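Local coordinates for LRR receptor-like serine/threonine-protein kinase RGI3 (Arabidopsis thaliana, PDB 5HZ0) that perceives RGF peptide hormones through its extracellular leucine-rich repeats, the part described here, and pairs with SERK co-receptors to maintain the root stem cell niche, at residues 448-459 and 470-481; 586-596 and 606-614. The protein carries 5 engineered substitutions. All coordinates share one frame; numbering follows the deposited sequence.

Contact 1: 448-459 and 470-481; sequences LEFLDLHTNSLS and SLKFIDFSDNAL
Phe450 and Phe473 form an offset stack, their ring centroids 4.3 Å apart and their planes at 7°. CD1 of Phe473 sits over one face of Phe450 and CE2 of Phe450 over one of Phe473; Phe450 also stacks on Phe426, and Leu451 O lies at the edge of Phe473. On the reverse side, Ile474 covers a face of the Phe476 ring, while Leu451 meets its edge, CD2 to CZ at 3.7 Å. The His454 ring gives ND1 to the syn lone pair of Asp452 OD1 at 2.6 Å. The Asp452 and Asp475 carboxylates run alongside each other, OD1 of Asp452 3.8 Å from OD2 of Asp475; the repulsion is probably eased by His454 and by Ser477, whose OG and N both donate to Asp475 OD1. Strands 450-452 and 473-475 are parallel, axes 4.8 Å apart at 7°; Leu451 N donates to Phe473 O and Leu451 O accepts from Asp475 N, pairing Phe450 with Phe473 and Asp452 with Asp475. This in-register repetition is that of a leucine-rich-repeat solenoid: Leu451 and Ile474 point into its core, Phe450, Asp452 and their partners to its concave face, and the turn that follows carries the asparagine ladder. There Asn479 has CG anti to its carbonyl carbon (chi1 -77°), which lets OD1 accept from Leu458 N at 3.0 Å while ND2 reaches Phe476 O at 2.7 Å. A leucine in its place has no amide for either bond, and would probably leave Leu458 N without its acceptor and the turn less firmly held, though Phe476 O keeps Asn503 as a donor. Asn456 repeats the pattern one rung earlier, ND2 bonded to Leu453 O. Ahead of it, Thr455 OG1 donates to the anti side of Asp478 OD2 at 2.8 Å.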
loop_
_atom_site.group_PDB
_atom_site.type_symbol
_atom_site.label_atom_id
_atom_site.label_comp_id
_atom_site.label_asym_id
_atom_site.label_seq_id
_atom_site.Cartn_x
_atom_site.Cartn_y
_atom_site.Cartn_z
ATOM N N LEU A 448 -14.012 7.157 -17.292
ATOM C CA LEU A 448 -13.943 8.026 -16.122
ATOM C C LEU A 448 -14.974 7.608 -15.076
ATOM O O LEU A 448 -16.174 7.630 -15.334
ATOM C CB LEU A 448 -14.234 9.460 -16.554
ATOM C CG LEU A 448 -14.161 10.493 -15.451
ATOM C CD1 LEU A 448 -12.700 10.545 -15.021
ATOM C CD2 LEU A 448 -14.689 11.858 -15.919
ATOM N N GLU A 449 -14.495 7.156 -13.921
ATOM C CA GLU A 449 -15.395 6.826 -12.818
ATOM C C GLU A 449 -15.505 7.825 -11.668
ATOM O O GLU A 449 -16.480 7.809 -10.945
ATOM C CB GLU A 449 -15.051 5.447 -12.280
ATOM C CG GLU A 449 -15.091 4.411 -13.357
ATOM C CD GLU A 449 -14.890 3.020 -12.823
ATOM O OE1 GLU A 449 -13.928 2.808 -12.046
ATOM O OE2 GLU A 449 -15.706 2.141 -13.185
ATOM N N PHE A 450 -14.542 8.725 -11.535
ATOM C CA PHE A 450 -14.507 9.616 -10.381
ATOM C C PHE A 450 -14.179 11.012 -10.856
ATOM O O PHE A 450 -13.085 11.241 -11.368
ATOM C CB PHE A 450 -13.451 9.149 -9.375
ATOM C CG PHE A 450 -13.299 10.053 -8.158
ATOM C CD1 PHE A 450 -12.656 11.284 -8.254
ATOM C CD2 PHE A 450 -13.773 9.654 -6.903
ATOM C CE1 PHE A 450 -12.505 12.103 -7.140
ATOM C CE2 PHE A 450 -13.616 10.475 -5.777
ATOM C CZ PHE A 450 -12.979 11.700 -5.902
ATOM N N LEU A 451 -15.111 11.944 -10.656
ATOM C CA LEU A 451 -14.914 13.314 -11.086
ATOM C C LEU A 451 -15.219 14.267 -9.919
ATOM O O LEU A 451 -16.392 14.478 -9.544
ATOM C CB LEU A 451 -15.820 13.590 -12.290
ATOM C CG LEU A 451 -15.781 14.992 -12.862
ATOM C CD1 LEU A 451 -14.359 15.386 -13.234
ATOM C CD2 LEU A 451 -16.712 15.098 -14.061
ATOM N N ASP A 452 -14.163 14.886 -9.390
ATOM C CA ASP A 452 -14.300 15.826 -8.292
ATOM C C ASP A 452 -13.862 17.221 -8.748
ATOM O O ASP A 452 -12.667 17.499 -8.874
ATOM C CB ASP A 452 -13.385 15.367 -7.156
ATOM C CG ASP A 452 -13.746 15.974 -5.801
ATOM O OD1 ASP A 452 -14.477 16.997 -5.733
ATOM O OD2 ASP A 452 -13.263 15.404 -4.799
ATOM N N LEU A 453 -14.834 18.095 -8.988
ATOM C CA LEU A 453 -14.603 19.516 -9.310
ATOM C C LEU A 453 -14.883 20.551 -8.176
ATOM O O LEU A 453 -14.912 21.757 -8.430
ATOM C CB LEU A 453 -15.315 19.903 -10.612
ATOM C CG LEU A 453 -14.991 19.028 -11.836
ATOM C CD1 LEU A 453 -15.611 19.586 -13.128
ATOM C CD2 LEU A 453 -13.492 18.836 -11.988
ATOM N N HIS A 454 -15.166 20.089 -6.959
ATOM C CA HIS A 454 -15.701 20.984 -5.923
ATOM C C HIS A 454 -14.817 22.180 -5.516
ATOM O O HIS A 454 -13.600 22.117 -5.613
ATOM C CB HIS A 454 -16.206 20.204 -4.683
ATOM C CG HIS A 454 -15.133 19.803 -3.717
ATOM N ND1 HIS A 454 -14.654 18.510 -3.630
ATOM C CD2 HIS A 454 -14.477 20.507 -2.768
ATOM C CE1 HIS A 454 -13.741 18.441 -2.682
ATOM N NE2 HIS A 454 -13.610 19.642 -2.142
ATOM N N THR A 455 -15.445 23.272 -5.087
ATOM C CA THR A 455 -14.713 24.472 -4.676
ATOM C C THR A 455 -13.873 25.078 -5.809
ATOM O O THR A 455 -12.641 25.084 -5.797
ATOM C CB THR A 455 -13.887 24.227 -3.385
ATOM O OG1 THR A 455 -14.773 23.765 -2.357
ATOM C CG2 THR A 455 -13.195 25.507 -2.902
ATOM N N ASN A 456 -14.588 25.579 -6.801
ATOM C CA ASN A 456 -14.013 26.366 -7.862
ATOM C C ASN A 456 -15.038 27.414 -8.219
ATOM O O ASN A 456 -16.025 27.595 -7.514
ATOM C CB ASN A 456 -13.705 25.491 -9.075
ATOM C CG ASN A 456 -12.482 24.625 -8.867
ATOM O OD1 ASN A 456 -11.360 25.117 -8.906
ATOM N ND2 ASN A 456 -12.692 23.332 -8.628
ATOM N N SER A 457 -14.769 28.137 -9.289
ATOM C CA SER A 457 -15.683 29.109 -9.852
ATOM C C SER A 457 -16.459 28.601 -11.059
ATOM O O SER A 457 -16.821 29.384 -11.946
ATOM C CB SER A 457 -15.001 30.444 -10.062
ATOM O OG SER A 457 -14.647 30.945 -8.782
ATOM N N LEU A 458 -16.544 27.284 -11.201
ATOM C CA LEU A 458 -17.250 26.705 -12.346
ATOM C C LEU A 458 -18.641 27.307 -12.532
ATOM O O LEU A 458 -19.368 27.527 -11.564
ATOM C CB LEU A 458 -17.340 25.184 -12.207
ATOM C CG LEU A 458 -15.980 24.501 -12.331
ATOM C CD1 LEU A 458 -16.145 23.009 -12.327
ATOM C CD2 LEU A 458 -15.338 24.965 -13.616
ATOM N N SER A 459 -19.004 27.595 -13.777
ATOM C CA SER A 459 -20.250 28.309 -14.037
ATOM C C SER A 459 -21.080 27.737 -15.171
ATOM O O SER A 459 -20.684 26.770 -15.834
ATOM C CB SER A 459 -19.961 29.771 -14.344
ATOM O OG SER A 459 -21.172 30.452 -14.586
ATOM N N SER A 470 -20.090 6.262 -17.572
ATOM C CA SER A 470 -19.364 5.339 -16.711
ATOM C C SER A 470 -19.115 5.912 -15.321
ATOM O O SER A 470 -18.561 5.219 -14.465
ATOM C CB SER A 470 -18.023 4.979 -17.351
ATOM O OG SER A 470 -17.250 6.149 -17.566
ATOM N N LEU A 471 -19.515 7.173 -15.117
ATOM C CA LEU A 471 -19.341 7.879 -13.836
ATOM C C LEU A 471 -19.969 7.191 -12.618
ATOM O O LEU A 471 -21.098 6.716 -12.644
ATOM C CB LEU A 471 -19.778 9.355 -13.928
ATOM C CG LEU A 471 -18.629 10.244 -14.446
ATOM C CD1 LEU A 471 -19.067 11.630 -14.892
ATOM C CD2 LEU A 471 -17.510 10.328 -13.403
ATOM N N LYS A 472 -19.177 7.126 -11.564
ATOM C CA LYS A 472 -19.563 6.538 -10.304
ATOM C C LYS A 472 -19.715 7.677 -9.294
ATOM O O LYS A 472 -20.750 7.795 -8.602
ATOM C CB LYS A 472 -18.538 5.505 -9.839
ATOM C CG LYS A 472 -18.593 4.161 -10.580
ATOM C CD LYS A 472 -17.934 3.073 -9.728
ATOM C CE LYS A 472 -17.450 1.899 -10.559
ATOM N NZ LYS A 472 -18.591 1.144 -11.140
ATOM N N PHE A 473 -18.638 8.455 -9.159
ATOM C CA PHE A 473 -18.585 9.563 -8.219
ATOM C C PHE A 473 -18.613 10.924 -8.932
ATOM O O PHE A 473 -17.827 11.174 -9.843
ATOM C CB PHE A 473 -17.333 9.422 -7.340
ATOM C CG PHE A 473 -17.200 10.484 -6.266
ATOM C CD1 PHE A 473 -16.678 11.738 -6.564
ATOM C CD2 PHE A 473 -17.581 10.218 -4.950
ATOM C CE1 PHE A 473 -16.548 12.704 -5.584
ATOM C CE2 PHE A 473 -17.452 11.179 -3.971
ATOM C CZ PHE A 473 -16.934 12.425 -4.292
ATOM N N ILE A 474 -19.510 11.809 -8.497
ATOM C CA ILE A 474 -19.548 13.181 -9.003
ATOM C C ILE A 474 -19.619 14.182 -7.858
ATOM O O ILE A 474 -20.541 14.123 -7.068
ATOM C CB ILE A 474 -20.763 13.425 -9.912
ATOM C CG1 ILE A 474 -20.645 12.616 -11.198
ATOM C CG2 ILE A 474 -20.904 14.906 -10.254
ATOM C CD1 ILE A 474 -21.809 12.838 -12.129
ATOM N N ASP A 475 -18.648 15.086 -7.758
ATOM C CA ASP A 475 -18.760 16.187 -6.813
ATOM C C ASP A 475 -18.503 17.525 -7.510
ATOM O O ASP A 475 -17.363 17.870 -7.798
ATOM C CB ASP A 475 -17.739 15.976 -5.689
ATOM C CG ASP A 475 -18.006 16.851 -4.468
ATOM O OD1 ASP A 475 -18.815 17.796 -4.573
ATOM O OD2 ASP A 475 -17.390 16.594 -3.404
ATOM N N PHE A 476 -19.574 18.278 -7.755
ATOM C CA PHE A 476 -19.520 19.638 -8.320
ATOM C C PHE A 476 -19.788 20.721 -7.271
ATOM O O PHE A 476 -20.021 21.883 -7.598
ATOM C CB PHE A 476 -20.437 19.793 -9.538
ATOM C CG PHE A 476 -20.099 18.863 -10.684
ATOM C CD1 PHE A 476 -18.851 18.255 -10.767
ATOM C CD2 PHE A 476 -21.024 18.607 -11.678
ATOM C CE1 PHE A 476 -18.545 17.403 -11.806
ATOM C CE2 PHE A 476 -20.722 17.756 -12.719
ATOM C CZ PHE A 476 -19.480 17.156 -12.789
ATOM N N SER A 477 -19.842 20.322 -6.012
ATOM C CA SER A 477 -20.261 21.239 -4.962
ATOM C C SER A 477 -19.375 22.465 -4.839
ATOM O O SER A 477 -18.217 22.450 -5.219
ATOM C CB SER A 477 -20.385 20.529 -3.605
ATOM O OG SER A 477 -19.154 19.971 -3.201
ATOM N N ASP A 478 -19.959 23.535 -4.316
ATOM C CA ASP A 478 -19.259 24.794 -4.106
ATOM C C ASP A 478 -18.758 25.388 -5.423
ATOM O O ASP A 478 -17.565 25.565 -5.640
ATOM C CB ASP A 478 -18.117 24.577 -3.113
ATOM C CG ASP A 478 -17.635 25.844 -2.506
ATOM O OD1 ASP A 478 -18.352 26.862 -2.634
ATOM O OD2 ASP A 478 -16.538 25.827 -1.900
ATOM N N ASN A 479 -19.704 25.712 -6.292
ATOM C CA ASN A 479 -19.426 26.410 -7.534
ATOM C C ASN A 479 -20.533 27.445 -7.768
ATOM O O ASN A 479 -21.337 27.729 -6.871
ATOM C CB ASN A 479 -19.311 25.432 -8.732
ATOM C CG ASN A 479 -17.969 24.688 -8.775
ATOM O OD1 ASN A 479 -16.927 25.275 -9.075
ATOM N ND2 ASN A 479 -18.000 23.392 -8.498
ATOM N N ALA A 480 -20.507 28.064 -8.943
ATOM C CA ALA A 480 -21.582 28.926 -9.436
ATOM C C ALA A 480 -22.536 28.306 -10.481
ATOM O O ALA A 480 -23.163 29.040 -11.245
ATOM C CB ALA A 480 -21.070 30.297 -9.844
ATOM N N LEU A 481 -22.543 26.979 -10.610
ATOM C CA LEU A 481 -23.400 26.290 -11.593
ATOM C C LEU A 481 -24.879 26.722 -11.547
ATOM O O LEU A 481 -25.432 26.976 -10.477
ATOM C CB LEU A 481 -23.311 24.765 -11.412
ATOM C CG LEU A 481 -21.966 24.063 -11.665
ATOM C CD1 LEU A 481 -22.098 22.554 -11.513
ATOM C CD2 LEU A 481 -21.387 24.419 -13.042
#

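Contact 2: 586-596 and 606-614; sequences TDLQNLVSLNI and PNTPFFRRL. With NAG (2-acetamido-2-deoxy-beta-D-glucopyranose), chain E.
Leu594 and Leu614 have the closest CA atoms across the two segments, 7.7 Å apart, a spacing too wide for strand pairing; helix 609-613 and Leu614 after it pack around strand 593-595 mainly through side chains, with no hydrogen bond between the segments. Phe610 fills the middle: its CG is anti to the backbone N (chi1 -173°), directing the ring at Leu591 and Leu594. Its edge meets Leu594, CZ 3.6 Å from Leu594 CB, and Leu591 O near the ring plane; the Leu591 side chain crosses it obliquely, CD2 3.7 Å from CZ. Leu614 continues the apolar patch, its CD2 4.0 Å from Leu594 CB. Phe611 takes CD1 of Phe610 over one face, and its CE2 is 3.6 Å from Thr586 CG2. The helix start is fixed by Thr608 as N-cap, OG1 accepting from Phe611 N at 2.9 Å. Asn595 points away from the helix and carries an N-linked glycan, ND2 covalently joined to C1 of NAG. Strand 593-595 is the outermost of the ladder at this end within the chain, bonded through its backbone to strand 570-572; helix 609-613 covers Leu594, consistent with a cap on the C-terminal end of the solenoid, and Ile596 reaches Leu625 of strand 624-627.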
loop_
_atom_site.group_PDB
_atom_site.type_symbol
_atom_site.label_atom_id
_atom_site.label_comp_id
_atom_site.label_asym_id
_atom_site.label_seq_id
_atom_site.Cartn_x
_atom_site.Cartn_y
_atom_site.Cartn_z
ATOM N N THR A 586 -42.120 7.648 10.006
ATOM C CA THR A 586 -42.126 7.014 11.340
ATOM C C THR A 586 -41.605 5.575 11.399
ATOM O O THR A 586 -41.128 5.129 12.442
ATOM C CB THR A 586 -43.512 7.115 12.070
ATOM O OG1 THR A 586 -44.570 6.731 11.185
ATOM C CG2 THR A 586 -43.766 8.544 12.563
ATOM N N ASP A 587 -41.705 4.846 10.297
ATOM C CA ASP A 587 -41.210 3.468 10.278
ATOM C C ASP A 587 -39.811 3.213 9.678
ATOM O O ASP A 587 -39.419 2.055 9.503
ATOM C CB ASP A 587 -42.280 2.484 9.763
ATOM C CG ASP A 587 -42.178 2.195 8.268
ATOM O OD1 ASP A 587 -41.535 2.964 7.502
ATOM O OD2 ASP A 587 -42.780 1.173 7.862
ATOM N N LEU A 588 -39.068 4.263 9.335
ATOM C CA LEU A 588 -37.749 4.007 8.784
ATOM C C LEU A 588 -36.808 3.657 9.931
ATOM O O LEU A 588 -36.364 4.520 10.693
ATOM C CB LEU A 588 -37.252 5.248 8.049
ATOM C CG LEU A 588 -38.107 5.724 6.874
ATOM C CD1 LEU A 588 -37.542 6.986 6.233
ATOM C CD2 LEU A 588 -38.216 4.616 5.842
ATOM N N GLN A 589 -36.432 2.385 9.974
ATOM C CA GLN A 589 -35.751 1.815 11.132
ATOM C C GLN A 589 -34.245 2.044 11.107
ATOM O O GLN A 589 -33.579 2.018 12.144
ATOM C CB GLN A 589 -36.081 0.318 11.260
ATOM C CG GLN A 589 -35.585 -0.561 10.108
ATOM C CD GLN A 589 -36.495 -0.556 8.876
ATOM O OE1 GLN A 589 -37.439 0.232 8.778
ATOM N NE2 GLN A 589 -36.209 -1.445 7.934
ATOM N N ASN A 590 -33.713 2.271 9.912
ATOM C CA ASN A 590 -32.293 2.551 9.765
ATOM C C ASN A 590 -31.968 4.042 9.721
ATOM O O ASN A 590 -30.822 4.431 9.522
ATOM C CB ASN A 590 -31.725 1.803 8.570
ATOM C CG ASN A 590 -31.897 0.306 8.705
ATOM O OD1 ASN A 590 -32.855 -0.268 8.188
ATOM N ND2 ASN A 590 -30.984 -0.333 9.431
ATOM N N LEU A 591 -32.985 4.875 9.924
ATOM C CA LEU A 591 -32.778 6.309 9.941
ATOM C C LEU A 591 -32.080 6.696 11.244
ATOM O O LEU A 591 -32.557 6.419 12.351
ATOM C CB LEU A 591 -34.104 7.036 9.763
ATOM C CG LEU A 591 -34.053 8.533 9.470
ATOM C CD1 LEU A 591 -33.278 8.791 8.186
ATOM C CD2 LEU A 591 -35.467 9.114 9.389
ATOM N N VAL A 592 -30.935 7.340 11.087
ATOM C CA VAL A 592 -30.008 7.615 12.175
ATOM C C VAL A 592 -30.087 9.090 12.498
ATOM O O VAL A 592 -30.310 9.481 13.636
ATOM C CB VAL A 592 -28.557 7.264 11.762
ATOM C CG1 VAL A 592 -27.572 7.690 12.844
ATOM C CG2 VAL A 592 -28.431 5.768 11.435
ATOM N N SER A 593 -29.819 9.905 11.485
ATOM C CA SER A 593 -29.883 11.348 11.618
ATOM C C SER A 593 -31.008 11.939 10.763
ATOM O O SER A 593 -31.143 11.627 9.574
ATOM C CB SER A 593 -28.537 11.964 11.233
ATOM O OG SER A 593 -28.568 13.368 11.384
ATOM N N LEU A 594 -31.805 12.801 11.379
ATOM C CA LEU A 594 -32.930 13.452 10.721
ATOM C C LEU A 594 -32.881 14.933 11.034
ATOM O O LEU A 594 -32.882 15.295 12.197
ATOM C CB LEU A 594 -34.255 12.878 11.229
ATOM C CG LEU A 594 -35.504 13.565 10.661
ATOM C CD1 LEU A 594 -35.467 13.558 9.139
ATOM C CD2 LEU A 594 -36.809 12.929 11.173
ATOM N N ASN A 595 -32.804 15.785 10.015
ATOM C CA ASN A 595 -32.881 17.218 10.250
ATOM C C ASN A 595 -34.075 17.807 9.481
ATOM O O ASN A 595 -34.046 17.905 8.241
ATOM C CB ASN A 595 -31.556 17.878 9.862
ATOM C CG ASN A 595 -31.436 19.309 10.355
ATOM O OD1 ASN A 595 -32.446 19.946 10.652
ATOM N ND2 ASN A 595 -30.195 19.843 10.427
ATOM N N ILE A 596 -35.135 18.130 10.236
ATOM C CA ILE A 596 -36.365 18.770 9.737
ATOM C C ILE A 596 -36.561 20.264 10.067
ATOM O O ILE A 596 -37.624 20.826 9.806
ATOM C CB ILE A 596 -37.645 17.957 10.075
ATOM C CG1 ILE A 596 -37.688 17.559 11.565
ATOM C CG2 ILE A 596 -37.738 16.713 9.204
ATOM C CD1 ILE A 596 -37.822 18.693 12.529
ATOM N N PRO A 606 -44.555 10.674 17.494
ATOM C CA PRO A 606 -44.731 9.673 18.551
ATOM C C PRO A 606 -43.641 9.799 19.599
ATOM O O PRO A 606 -42.564 10.292 19.275
ATOM C CB PRO A 606 -44.605 8.339 17.801
ATOM C CG PRO A 606 -43.885 8.671 16.534
ATOM C CD PRO A 606 -44.289 10.062 16.180
ATOM N N ASN A 607 -43.898 9.341 20.820
ATOM C CA ASN A 607 -42.867 9.410 21.838
ATOM C C ASN A 607 -42.072 8.121 21.690
ATOM O O ASN A 607 -42.490 7.041 22.121
ATOM C CB ASN A 607 -43.514 9.466 23.221
ATOM C CG ASN A 607 -42.586 10.020 24.288
ATOM O OD1 ASN A 607 -41.374 10.102 24.098
ATOM N ND2 ASN A 607 -43.161 10.400 25.430
ATOM N N THR A 608 -40.897 8.255 21.092
ATOM C CA THR A 608 -40.077 7.109 20.757
ATOM C C THR A 608 -38.680 7.590 20.980
ATOM O O THR A 608 -38.433 8.793 20.907
ATOM C CB THR A 608 -40.180 6.704 19.273
ATOM O OG1 THR A 608 -39.445 7.638 18.476
ATOM C CG2 THR A 608 -41.616 6.660 18.792
ATOM N N PRO A 609 -37.756 6.667 21.256
ATOM C CA PRO A 609 -36.385 7.165 21.363
ATOM C C PRO A 609 -35.966 7.894 20.083
ATOM O O PRO A 609 -35.293 8.924 20.216
ATOM C CB PRO A 609 -35.556 5.900 21.623
ATOM C CG PRO A 609 -36.573 4.815 22.000
ATOM C CD PRO A 609 -37.835 5.195 21.306
ATOM N N PHE A 610 -36.369 7.444 18.891
ATOM C CA PHE A 610 -36.028 8.246 17.706
ATOM C C PHE A 610 -36.469 9.700 17.839
ATOM O O PHE A 610 -35.634 10.585 17.993
ATOM C CB PHE A 610 -36.534 7.654 16.379
ATOM C CG PHE A 610 -36.034 8.396 15.166
ATOM C CD1 PHE A 610 -36.687 9.532 14.710
ATOM C CD2 PHE A 610 -34.929 7.956 14.486
ATOM C CE1 PHE A 610 -36.223 10.244 13.580
ATOM C CE2 PHE A 610 -34.441 8.665 13.407
ATOM C CZ PHE A 610 -35.094 9.782 12.962
ATOM N N PHE A 611 -37.776 9.947 17.798
ATOM C CA PHE A 611 -38.251 11.329 17.790
ATOM C C PHE A 611 -37.896 12.103 19.052
ATOM O O PHE A 611 -37.642 13.305 18.983
ATOM C CB PHE A 611 -39.729 11.422 17.411
ATOM C CG PHE A 611 -39.995 10.953 16.023
ATOM C CD1 PHE A 611 -39.528 11.670 14.932
ATOM C CD2 PHE A 611 -40.650 9.765 15.805
ATOM C CE1 PHE A 611 -39.749 11.222 13.646
ATOM C CE2 PHE A 611 -40.880 9.306 14.535
ATOM C CZ PHE A 611 -40.423 10.033 13.445
ATOM N N ARG A 612 -37.800 11.403 20.179
ATOM C CA ARG A 612 -37.328 12.015 21.415
ATOM C C ARG A 612 -35.895 12.564 21.317
ATOM O O ARG A 612 -35.584 13.569 21.967
ATOM C CB ARG A 612 -37.436 11.034 22.579
ATOM C CG ARG A 612 -37.349 11.678 23.940
ATOM C CD ARG A 612 -38.629 12.442 24.263
ATOM N NE ARG A 612 -39.123 12.114 25.600
ATOM C CZ ARG A 612 -38.747 12.737 26.715
ATOM N NH1 ARG A 612 -37.869 13.734 26.655
ATOM N NH2 ARG A 612 -39.249 12.369 27.891
ATOM N N ARG A 613 -35.022 11.909 20.541
ATOM C CA ARG A 613 -33.675 12.473 20.307
ATOM C C ARG A 613 -33.628 13.756 19.438
ATOM O O ARG A 613 -32.617 14.460 19.438
ATOM C CB ARG A 613 -32.631 11.395 19.891
ATOM C CG ARG A 613 -31.926 11.615 18.533
ATOM C CD ARG A 613 -30.849 10.589 18.270
ATOM N NE ARG A 613 -31.200 9.146 18.224
ATOM C CZ ARG A 613 -32.205 8.596 17.516
ATOM N NH1 ARG A 613 -32.395 7.270 17.571
ATOM N NH2 ARG A 613 -33.072 9.360 16.826
ATOM N N LEU A 614 -34.720 14.094 18.749
ATOM C CA LEU A 614 -34.724 15.317 17.935
ATOM C C LEU A 614 -34.669 16.547 18.837
ATOM O O LEU A 614 -35.515 16.716 19.724
ATOM C CB LEU A 614 -35.950 15.423 17.018
ATOM C CG LEU A 614 -36.226 14.465 15.857
ATOM C CD1 LEU A 614 -37.513 14.868 15.159
ATOM C CD2 LEU A 614 -35.080 14.404 14.846
HETATM C C1 NAG E . -29.077 18.990 10.093
HETATM C C2 NAG E . -27.936 19.969 9.783
HETATM C C3 NAG E . -26.571 19.286 9.637
HETATM C C4 NAG E . -26.317 18.274 10.748
HETATM C C5 NAG E . -27.540 17.370 10.909
HETATM C C6 NAG E . -27.415 16.409 12.080
HETATM C C7 NAG E . -27.985 22.017 8.469
HETATM C C8 NAG E . -28.447 22.685 7.205
HETATM N N2 NAG E . -28.250 20.720 8.579
HETATM O O3 NAG E . -25.577 20.265 9.748
HETATM O O4 NAG E . -25.109 17.571 10.499
HETATM O O5 NAG E . -28.685 18.163 11.159
HETATM O O6 NAG E . -27.417 17.146 13.288
HETATM O O7 NAG E . -27.372 22.638 9.337
#

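Following the chain from the N terminus, contact 1 comes first: the chain leaves residues 448-459, passes ten residues and returns at 470-481, closing one coil of the solenoid by setting consecutive repeats side by side. Strands 497-499, 521-523, 546-548 and 570-572 then extend the ladder before contact 2 opens. There nine residues separate 586-596 from 606-614, and the loop closes by folding a short helix onto the end of the ladder instead of adding another strand to it. The two are in series, neither nesting nor crossing. The centres of contact 1 and contact 2 are about 32 Å apart and the nearest atoms of contact 1 and contact 2 about 17 Å; they do not touch, and the strands between them carry the ladder from one to the other.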